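PDB 6K8C: folylpolyglutamate synthase (FolC) from Helicobacter pylori, which probably adds glutamate, at the expense of ATP, to dihydropteroate to make dihydrofolate and then to tetrahydrofolates to build their polyglutamate tails. Local coordinates for residues 230-236 against 263-269; 62-66 against 77-81; 313-317 against 343-349. All blocks are in the same frame, centred on the assembly; numbering follows the deposited sequence.

Contact 1: 230-236 against 263-269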
loop_
_atom_site.group_PDB
_atom_site.type_symbol
_atom_site.label_atom_id
_atom_site.label_comp_id
_atom_site.label_asym_id
_atom_site.label_seq_id
_atom_site.Cartn_x
_atom_site.Cartn_y
_atom_site.Cartn_z
ATOM N N TYR A 230 -3.335 -21.573 -4.231
ATOM C CA TYR A 230 -3.127 -20.803 -3.009
ATOM C C TYR A 230 -4.273 -19.827 -2.774
ATOM O O TYR A 230 -4.794 -19.718 -1.658
ATOM C CB TYR A 230 -1.788 -20.067 -3.087
ATOM C CG TYR A 230 -1.585 -19.026 -2.005
ATOM C CD1 TYR A 230 -1.102 -19.382 -0.755
ATOM C CD2 TYR A 230 -1.879 -17.690 -2.238
ATOM C CE1 TYR A 230 -0.914 -18.427 0.241
ATOM C CE2 TYR A 230 -1.689 -16.731 -1.256
ATOM C CZ TYR A 230 -1.217 -17.104 -0.018
ATOM O OH TYR A 230 -1.030 -16.142 0.958
ATOM N N ILE A 231 -4.692 -19.118 -3.825
ATOM C CA ILE A 231 -5.760 -18.131 -3.678
ATOM C C ILE A 231 -7.072 -18.806 -3.285
ATOM O O ILE A 231 -7.796 -18.323 -2.406
ATOM C CB ILE A 231 -5.913 -17.308 -4.970
ATOM C CG1 ILE A 231 -4.661 -16.460 -5.228
ATOM C CG2 ILE A 231 -7.130 -16.408 -4.881
ATOM C CD1 ILE A 231 -4.444 -15.351 -4.212
ATOM N N GLU A 232 -7.404 -19.930 -3.925
ATOM C CA GLU A 232 -8.672 -20.593 -3.622
ATOM C C GLU A 232 -8.654 -21.220 -2.231
ATOM O O GLU A 232 -9.653 -21.168 -1.506
ATOM C CB GLU A 232 -8.990 -21.662 -4.672
ATOM C CG GLU A 232 -8.960 -21.232 -6.148
ATOM C CD GLU A 232 -9.235 -19.751 -6.390
ATOM O OE1 GLU A 232 -8.397 -19.100 -7.056
ATOM O OE2 GLU A 232 -10.290 -19.248 -5.944
ATOM N N ARG A 233 -7.523 -21.817 -1.849
ATOM C CA ARG A 233 -7.418 -22.501 -0.564
ATOM C C ARG A 233 -7.697 -21.567 0.609
ATOM O O ARG A 233 -8.230 -22.002 1.635
ATOM C CB ARG A 233 -6.030 -23.136 -0.458
ATOM C CG ARG A 233 -5.497 -23.392 0.937
ATOM C CD ARG A 233 -3.997 -23.648 0.866
ATOM N NE ARG A 233 -3.628 -24.277 -0.401
ATOM C CZ ARG A 233 -2.468 -24.094 -1.026
ATOM N NH1 ARG A 233 -2.233 -24.712 -2.175
ATOM N NH2 ARG A 233 -1.543 -23.293 -0.507
ATOM N N TYR A 234 -7.384 -20.280 0.471
ATOM C CA TYR A 234 -7.567 -19.314 1.548
ATOM C C TYR A 234 -8.645 -18.278 1.248
ATOM O O TYR A 234 -8.814 -17.334 2.033
ATOM C CB TYR A 234 -6.240 -18.618 1.860
ATOM C CG TYR A 234 -5.227 -19.547 2.482
ATOM C CD1 TYR A 234 -5.520 -20.227 3.659
ATOM C CD2 TYR A 234 -3.984 -19.757 1.892
ATOM C CE1 TYR A 234 -4.608 -21.082 4.233
ATOM C CE2 TYR A 234 -3.062 -20.612 2.461
ATOM C CZ TYR A 234 -3.379 -21.273 3.634
ATOM O OH TYR A 234 -2.472 -22.129 4.214
ATOM N N HIS A 235 -9.383 -18.438 0.144
ATOM C CA HIS A 235 -10.442 -17.501 -0.235
ATOM C C HIS A 235 -9.926 -16.062 -0.264
ATOM O O HIS A 235 -10.547 -15.137 0.268
ATOM C CB HIS A 235 -11.650 -17.647 0.691
ATOM C CG HIS A 235 -12.197 -19.042 0.753
ATOM N ND1 HIS A 235 -12.803 -19.558 1.881
ATOM C CD2 HIS A 235 -12.224 -20.031 -0.172
ATOM C CE1 HIS A 235 -13.182 -20.802 1.645
ATOM N NE2 HIS A 235 -12.841 -21.114 0.406
ATOM N N LEU A 236 -8.767 -15.876 -0.897
ATOM C CA LEU A 236 -8.114 -14.574 -1.003
ATOM C C LEU A 236 -8.480 -13.840 -2.283
ATOM O O LEU A 236 -7.607 -13.233 -2.908
ATOM C CB LEU A 236 -6.599 -14.743 -0.896
ATOM C CG LEU A 236 -6.024 -15.234 0.434
ATOM C CD1 LEU A 236 -4.558 -15.610 0.286
ATOM C CD2 LEU A 236 -6.204 -14.189 1.527
ATOM N N LEU A 263 4.911 -22.085 -2.382
ATOM C CA LEU A 263 3.505 -21.757 -2.187
ATOM C C LEU A 263 2.783 -22.747 -1.283
ATOM O O LEU A 263 1.744 -22.398 -0.714
ATOM C CB LEU A 263 2.787 -21.685 -3.534
ATOM C CG LEU A 263 3.265 -20.556 -4.441
ATOM C CD1 LEU A 263 2.339 -20.407 -5.629
ATOM C CD2 LEU A 263 3.378 -19.253 -3.654
ATOM N N LYS A 264 3.307 -23.966 -1.134
ATOM C CA LYS A 264 2.590 -24.985 -0.377
ATOM C C LYS A 264 2.430 -24.583 1.083
ATOM O O LYS A 264 1.372 -24.804 1.683
ATOM C CB LYS A 264 3.310 -26.329 -0.490
ATOM C CG LYS A 264 2.545 -27.359 -1.308
ATOM C CD LYS A 264 3.476 -28.385 -1.932
ATOM C CE LYS A 264 2.804 -29.091 -3.101
ATOM N NZ LYS A 264 3.795 -29.754 -3.997
ATOM N N ASN A 265 3.461 -23.976 1.668
ATOM C CA ASN A 265 3.428 -23.564 3.065
ATOM C C ASN A 265 3.343 -22.052 3.236
ATOM O O ASN A 265 3.543 -21.555 4.347
ATOM C CB ASN A 265 4.653 -24.107 3.803
ATOM C CG ASN A 265 4.774 -25.610 3.693
ATOM O OD1 ASN A 265 3.773 -26.326 3.699
ATOM N ND2 ASN A 265 6.004 -26.099 3.586
ATOM N N LEU A 266 3.063 -21.309 2.169
ATOM C CA LEU A 266 2.882 -19.870 2.302
ATOM C C LEU A 266 1.644 -19.590 3.142
ATOM O O LEU A 266 0.571 -20.144 2.885
ATOM C CB LEU A 266 2.755 -19.217 0.926
ATOM C CG LEU A 266 2.602 -17.694 0.896
ATOM C CD1 LEU A 266 3.819 -17.018 1.512
ATOM C CD2 LEU A 266 2.374 -17.197 -0.529
ATOM N N LYS A 267 1.800 -18.751 4.165
ATOM C CA LYS A 267 0.682 -18.403 5.020
ATOM C C LYS A 267 -0.294 -17.506 4.261
ATOM O O LYS A 267 0.080 -16.851 3.285
ATOM C CB LYS A 267 1.179 -17.705 6.289
ATOM C CG LYS A 267 1.738 -16.310 6.050
ATOM C CD LYS A 267 1.902 -15.536 7.356
ATOM C CE LYS A 267 2.937 -16.186 8.248
ATOM N NZ LYS A 267 3.132 -15.419 9.516
ATOM N N PRO A 268 -1.561 -17.480 4.675
ATOM C CA PRO A 268 -2.530 -16.606 4.000
ATOM C C PRO A 268 -2.162 -15.141 4.170
ATOM O O PRO A 268 -1.797 -14.695 5.260
ATOM C CB PRO A 268 -3.856 -16.938 4.695
ATOM C CG PRO A 268 -3.469 -17.558 5.996
ATOM C CD PRO A 268 -2.187 -18.289 5.732
ATOM N N LEU A 269 -2.263 -14.388 3.073
ATOM C CA LEU A 269 -1.936 -12.968 3.109
ATOM C C LEU A 269 -3.003 -12.198 3.871
ATOM O O LEU A 269 -4.200 -12.328 3.596
ATOM C CB LEU A 269 -1.802 -12.401 1.694
ATOM C CG LEU A 269 -1.651 -10.875 1.664
ATOM C CD1 LEU A 269 -0.356 -10.460 2.352
ATOM C CD2 LEU A 269 -1.711 -10.319 0.246
HETATM O O HOH W 1 -0.287 -22.380 1.965
#

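Contact 2: 62-66 against 77-81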
loop_
_atom_site.group_PDB
_atom_site.type_symbol
_atom_site.label_atom_id
_atom_site.label_comp_id
_atom_site.label_asym_id
_atom_site.label_seq_id
_atom_site.Cartn_x
_atom_site.Cartn_y
_atom_site.Cartn_z
ATOM N N GLY A 62 4.233 -6.307 -2.477
ATOM C CA GLY A 62 5.364 -6.208 -1.569
ATOM C C GLY A 62 5.250 -7.142 -0.383
ATOM O O GLY A 62 6.244 -7.733 0.053
ATOM N N ARG A 63 4.042 -7.290 0.163
ATOM C CA ARG A 63 3.887 -8.134 1.342
ATOM C C ARG A 63 3.997 -9.610 0.979
ATOM O O ARG A 63 4.530 -10.404 1.762
ATOM C CB ARG A 63 2.554 -7.837 2.035
ATOM C CG ARG A 63 2.389 -8.529 3.402
ATOM C CD ARG A 63 3.465 -8.109 4.414
ATOM N NE ARG A 63 3.445 -6.668 4.630
ATOM C CZ ARG A 63 2.615 -6.042 5.456
ATOM N NH1 ARG A 63 1.738 -6.728 6.176
ATOM N NH2 ARG A 63 2.670 -4.725 5.565
ATOM N N PHE A 64 3.498 -9.995 -0.202
ATOM C CA PHE A 64 3.675 -11.366 -0.681
ATOM C C PHE A 64 5.153 -11.709 -0.797
ATOM O O PHE A 64 5.599 -12.767 -0.337
ATOM C CB PHE A 64 2.994 -11.544 -2.045
ATOM C CG PHE A 64 1.579 -12.037 -1.976
ATOM C CD1 PHE A 64 1.216 -13.050 -1.109
ATOM C CD2 PHE A 64 0.609 -11.496 -2.812
ATOM C CE1 PHE A 64 -0.095 -13.510 -1.067
ATOM C CE2 PHE A 64 -0.703 -11.949 -2.776
ATOM C CZ PHE A 64 -1.055 -12.957 -1.901
ATOM N N LEU A 65 5.932 -10.817 -1.418
ATOM C CA LEU A 65 7.374 -11.021 -1.504
ATOM C C LEU A 65 7.999 -11.116 -0.116
ATOM O O LEU A 65 8.829 -11.995 0.144
ATOM C CB LEU A 65 8.012 -9.888 -2.307
ATOM C CG LEU A 65 9.540 -9.868 -2.418
ATOM C CD1 LEU A 65 10.061 -11.136 -3.073
ATOM C CD2 LEU A 65 9.998 -8.651 -3.200
ATOM N N THR A 66 7.608 -10.208 0.789
ATOM C CA THR A 66 8.102 -10.228 2.165
ATOM C C THR A 66 7.827 -11.571 2.839
ATOM O O THR A 66 8.694 -12.123 3.527
ATOM C CB THR A 66 7.457 -9.087 2.966
ATOM O OG1 THR A 66 7.834 -7.824 2.401
ATOM C CG2 THR A 66 7.898 -9.122 4.438
ATOM N N LEU A 77 12.230 -6.229 6.279
ATOM C CA LEU A 77 11.354 -5.128 6.646
ATOM C C LEU A 77 10.591 -4.665 5.416
ATOM O O LEU A 77 11.194 -4.390 4.374
ATOM C CB LEU A 77 12.134 -3.953 7.239
ATOM C CG LEU A 77 11.200 -2.892 7.836
ATOM C CD1 LEU A 77 11.813 -2.335 9.105
ATOM C CD2 LEU A 77 10.888 -1.766 6.855
ATOM N N HIS A 78 9.272 -4.559 5.550
ATOM C CA HIS A 78 8.404 -4.068 4.490
ATOM C C HIS A 78 7.894 -2.690 4.887
ATOM O O HIS A 78 7.159 -2.554 5.871
ATOM C CB HIS A 78 7.239 -5.024 4.241
ATOM C CG HIS A 78 6.383 -4.638 3.078
ATOM N ND1 HIS A 78 5.082 -5.071 2.932
ATOM C CD2 HIS A 78 6.645 -3.865 1.998
ATOM C CE1 HIS A 78 4.583 -4.589 1.807
ATOM N NE2 HIS A 78 5.510 -3.854 1.221
ATOM N N PHE A 79 8.282 -1.681 4.118
ATOM C CA PHE A 79 7.948 -0.287 4.380
ATOM C C PHE A 79 6.837 0.132 3.425
ATOM O O PHE A 79 7.030 0.101 2.210
ATOM C CB PHE A 79 9.190 0.580 4.181
ATOM C CG PHE A 79 8.943 2.059 4.282
ATOM C CD1 PHE A 79 8.473 2.620 5.455
ATOM C CD2 PHE A 79 9.222 2.889 3.205
ATOM C CE1 PHE A 79 8.270 3.983 5.549
ATOM C CE2 PHE A 79 9.021 4.254 3.292
ATOM C CZ PHE A 79 8.547 4.800 4.464
ATOM N N THR A 80 5.682 0.523 3.967
ATOM C CA THR A 80 4.524 0.880 3.153
ATOM C C THR A 80 3.994 2.247 3.564
ATOM O O THR A 80 4.399 2.816 4.577
ATOM C CB THR A 80 3.403 -0.158 3.278
ATOM O OG1 THR A 80 2.960 -0.215 4.641
ATOM C CG2 THR A 80 3.899 -1.525 2.852
ATOM N N SER A 81 3.070 2.777 2.764
ATOM C CA SER A 81 2.428 4.042 3.098
ATOM C C SER A 81 1.108 4.123 2.347
ATOM O O SER A 81 0.970 3.504 1.287
ATOM C CB SER A 81 3.328 5.234 2.739
ATOM O OG SER A 81 3.425 5.392 1.338
#

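Contact 3: 313-317 against 343-349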
loop_
_atom_site.group_PDB
_atom_site.type_symbol
_atom_site.label_atom_id
_atom_site.label_comp_id
_atom_site.label_asym_id
_atom_site.label_seq_id
_atom_site.Cartn_x
_atom_site.Cartn_y
_atom_site.Cartn_z
ATOM N N ASN A 313 -17.166 6.925 0.297
ATOM C CA ASN A 313 -16.865 8.043 -0.586
ATOM C C ASN A 313 -15.750 7.580 -1.513
ATOM O O ASN A 313 -15.164 6.515 -1.314
ATOM C CB ASN A 313 -16.473 9.305 0.193
ATOM C CG ASN A 313 -16.978 10.577 -0.472
ATOM O OD1 ASN A 313 -17.228 10.605 -1.679
ATOM N ND2 ASN A 313 -17.121 11.638 0.313
ATOM N N CYS A 314 -15.457 8.377 -2.538
ATOM C CA CYS A 314 -14.400 7.980 -3.460
ATOM C C CYS A 314 -13.798 9.207 -4.131
ATOM O O CYS A 314 -14.359 10.304 -4.099
ATOM C CB CYS A 314 -14.918 6.990 -4.507
ATOM S SG CYS A 314 -15.935 7.740 -5.784
ATOM N N TYR A 315 -12.636 8.996 -4.740
ATOM C CA TYR A 315 -11.956 10.042 -5.482
ATOM C C TYR A 315 -12.609 10.219 -6.853
ATOM O O TYR A 315 -13.387 9.375 -7.312
ATOM C CB TYR A 315 -10.466 9.712 -5.620
ATOM C CG TYR A 315 -9.703 9.818 -4.317
ATOM C CD1 TYR A 315 -9.667 11.012 -3.604
ATOM C CD2 TYR A 315 -9.028 8.718 -3.792
ATOM C CE1 TYR A 315 -8.975 11.113 -2.409
ATOM C CE2 TYR A 315 -8.332 8.810 -2.599
ATOM C CZ TYR A 315 -8.308 10.008 -1.913
ATOM O OH TYR A 315 -7.618 10.099 -0.724
ATOM N N GLN A 316 -12.290 11.343 -7.500
ATOM C CA GLN A 316 -12.945 11.705 -8.754
ATOM C C GLN A 316 -12.499 10.844 -9.929
ATOM O O GLN A 316 -13.202 10.787 -10.946
ATOM C CB GLN A 316 -12.678 13.173 -9.061
ATOM C CG GLN A 316 -13.785 14.111 -8.633
ATOM C CD GLN A 316 -14.865 14.222 -9.687
ATOM O OE1 GLN A 316 -14.676 14.874 -10.716
ATOM N NE2 GLN A 316 -16.000 13.573 -9.444
ATOM N N ASP A 317 -11.362 10.168 -9.809
ATOM C CA ASP A 317 -10.780 9.413 -10.908
ATOM C C ASP A 317 -11.259 7.968 -10.964
ATOM O O ASP A 317 -10.844 7.231 -11.866
ATOM C CB ASP A 317 -9.253 9.431 -10.799
ATOM C CG ASP A 317 -8.770 9.258 -9.363
ATOM O OD1 ASP A 317 -9.134 10.085 -8.492
ATOM O OD2 ASP A 317 -8.019 8.295 -9.102
ATOM N N ARG A 343 -9.591 16.140 -4.355
ATOM C CA ARG A 343 -9.859 15.200 -5.439
ATOM C C ARG A 343 -10.951 14.189 -5.099
ATOM O O ARG A 343 -11.060 13.162 -5.778
ATOM C CB ARG A 343 -8.575 14.480 -5.854
ATOM C CG ARG A 343 -7.638 15.358 -6.668
ATOM C CD ARG A 343 -8.348 15.974 -7.879
ATOM N NE ARG A 343 -8.655 15.004 -8.931
ATOM C CZ ARG A 343 -9.798 14.964 -9.612
ATOM N NH1 ARG A 343 -10.765 15.837 -9.355
ATOM N NH2 ARG A 343 -9.975 14.047 -10.555
ATOM N N VAL A 344 -11.760 14.459 -4.073
ATOM C CA VAL A 344 -12.912 13.618 -3.785
ATOM C C VAL A 344 -14.027 13.928 -4.780
ATOM O O VAL A 344 -14.175 15.066 -5.247
ATOM C CB VAL A 344 -13.369 13.830 -2.329
ATOM C CG1 VAL A 344 -14.736 13.194 -2.063
ATOM C CG2 VAL A 344 -12.325 13.281 -1.368
ATOM N N ILE A 345 -14.803 12.898 -5.133
ATOM C CA ILE A 345 -15.950 13.095 -6.008
ATOM C C ILE A 345 -16.861 14.182 -5.433
ATOM O O ILE A 345 -17.011 14.326 -4.212
ATOM C CB ILE A 345 -16.716 11.773 -6.209
ATOM C CG1 ILE A 345 -17.799 11.921 -7.277
ATOM C CG2 ILE A 345 -17.347 11.295 -4.912
ATOM C CD1 ILE A 345 -18.210 10.610 -7.904
ATOM N N LYS A 346 -17.454 14.973 -6.323
ATOM C CA LYS A 346 -18.387 16.003 -5.892
ATOM C C LYS A 346 -19.672 15.366 -5.377
ATOM O O LYS A 346 -20.151 14.366 -5.920
ATOM C CB LYS A 346 -18.686 16.971 -7.037
ATOM C CG LYS A 346 -17.742 18.174 -7.097
ATOM C CD LYS A 346 -17.271 18.595 -5.704
ATOM C CE LYS A 346 -16.454 19.882 -5.750
ATOM N NZ LYS A 346 -16.182 20.422 -4.385
ATOM N N LEU A 347 -20.230 15.963 -4.323
ATOM C CA LEU A 347 -21.320 15.335 -3.583
ATOM C C LEU A 347 -22.543 15.103 -4.466
ATOM O O LEU A 347 -23.146 14.025 -4.438
ATOM C CB LEU A 347 -21.668 16.200 -2.369
ATOM C CG LEU A 347 -22.615 15.701 -1.275
ATOM C CD1 LEU A 347 -24.050 16.050 -1.625
ATOM C CD2 LEU A 347 -22.458 14.206 -1.019
ATOM N N GLU A 348 -22.928 16.109 -5.258
ATOM C CA GLU A 348 -24.140 15.982 -6.064
ATOM C C GLU A 348 -23.956 14.994 -7.208
ATOM O O GLU A 348 -24.923 14.340 -7.619
ATOM C CB GLU A 348 -24.564 17.350 -6.600
ATOM C CG GLU A 348 -25.085 18.292 -5.526
ATOM C CD GLU A 348 -26.319 17.751 -4.830
ATOM O OE1 GLU A 348 -27.245 17.293 -5.534
ATOM O OE2 GLU A 348 -26.360 17.780 -3.579
ATOM N N LYS A 349 -22.737 14.871 -7.737
ATOM C CA LYS A 349 -22.475 13.857 -8.753
ATOM C C LYS A 349 -22.638 12.457 -8.174
ATOM O O LYS A 349 -23.261 11.583 -8.790
ATOM C CB LYS A 349 -21.073 14.049 -9.332
ATOM C CG LYS A 349 -20.696 13.038 -10.400
ATOM C CD LYS A 349 -19.260 13.230 -10.862
ATOM C CE LYS A 349 -18.782 12.046 -11.687
ATOM N NZ LYS A 349 -17.808 12.455 -12.737
HETATM O O HOH W 2 -18.479 13.098 -2.355
#

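Contact 1: 230-236 against 263-269
Y230 and Y234 from the C-terminal end of helix 225-234, and L236 just beyond it, pack on the irregular stretch L263-L269, and the helix closes in a Schellman motif at H235. Y230 goes deepest. Its ring has the CD2 methyl of L266 over one face in a CH-pi contact, 3.9 Å from the centroid, while its hydroxyl OH donates to the carbonyl O of K267 at 2.7 Å, tilted somewhat out of the carbonyl plane. CG is anti to the backbone N (chi1 169°), which sends the phenol from the helix toward the K267 carbonyl. Y234 lies flat on P268: proline CB sits 3.7 Å from ring atom CG, over one face, and the aliphatic CG of R233 covers the opposite face. Beyond the helix, L236 brings CD2 to 3.4 Å from the carbonyl O of L269.

Behind this first shell, L244 of helix 241-254 touches both Y230 and L266, while L67 of helix 58-70 meets L266 and L269, so the loop is packed between helices. The Schellman turn lets the chain leave the helix and bring L236 round to L269. On the outer side R233 NH2 makes a weak 3.4 Å bond to L263 O. Water 1 joins the two segments there, 3.1 Å from Y234 OH and 2.6 Å from L266 O.

Contact 2: 62-66 against 77-81
T66 and H78 mark the closest approach of the two backbones, 6.6 Å between their CA atoms, where helix 62-66 runs almost exactly antiparallel (176°) to strand 77-79 with the short axes 8.9 Å apart. H78 fills that gap. Its imidazole is pressed edge-on by R63: NE donates to ND1 at 2.8 Å, nearly straight (169°), lying in both the ring plane and the guanidinium plane although the two planes stand almost perpendicular. Bends at chi2 and chi3 curl the arginine chain so that NE faces H78 ND1.

One face of the imidazole rests on helix backbone, with CE1 3.4 Å from G62 C; glycine has no side chain there, so the ring can come right up to the main chain. The methyl CG2 of T80 covers the opposite face. T66 adds its OG1, 3.4 Å from H78 CB. That same hydroxyl turns back into the helix and donates to G62 O at 2.8 Å, approaching from the face of the carbonyl opposite to the one used by T66 N, so two donors grip this oxygen.

F92 gives R63 a cation-pi partner. The pairing is that of a beta-alpha-beta unit in a P-loop NTPase fold: helix 58-70, which starts within the P-loop, packs on the central sheet of the Mur ligase middle domain.

Contact 3: 313-317 against 343-349
R343 meets Q316 twice: its carbonyl O accepts from Q316 N at 2.8 Å, and its guanidinium is laid with one face over Q316 CB, 3.2 Å from NH2. D317 OD1 is 4.5 Å from that NH2, well out of the guanidinium plane, so any attraction is probably long-range, without a hydrogen bond. V344 forms a single beta bridge with Y315. Its two methyls part, CG1 lying 3.6 Å from N313 OD1 and CG2 packing against Y315 CE1. I345 N then donates to C314 O at 2.8 Å, virtually straight (175°) and in the carbonyl plane. The I345 side chain splits too: CG2 touches C314 SG, while CG1, anti to the backbone N (chi1 -172°), points to the Q316 amide, 3.3 Å from NE2. Water 2 spans I345 O and N313 OD1, and N313 ND2 bonds to L337 O. K346 is the N-cap of helix 347-357, whose K349 brings CD alongside Q316 NE2.

In the glutamate ligase domain, two main-chain bonds and one bridging water thus hold the loops after neighbouring strands 308-312 and 331-336, while Q316 NE2, buried with no hydrogen-bond partner in the model, probably costs some of that gain.

Overall arrangement
From the N terminus, contact 2 closes first: helix 58-70 turns back through a short connection to strand 76-79 inside the large sheet of the middle domain. Contact 1 then ties the end of helix 225-234 to the loop that leads on to strand 276-279, closing a segment made mostly of helix 241-254. Contact 3 comes last, in the glutamate ligase domain, beyond the ends of strands 308-312 and 331-336 of the smaller sheet, across the stretch holding helix 320-327 and strand 331-336. The three follow in series, without nesting or crossing. Contacts 1 and 2 touch, F64 CE1 lying 3.4 Å from L269 CB; contact 3 stands apart, its centre about 30 Å from that of contact 2.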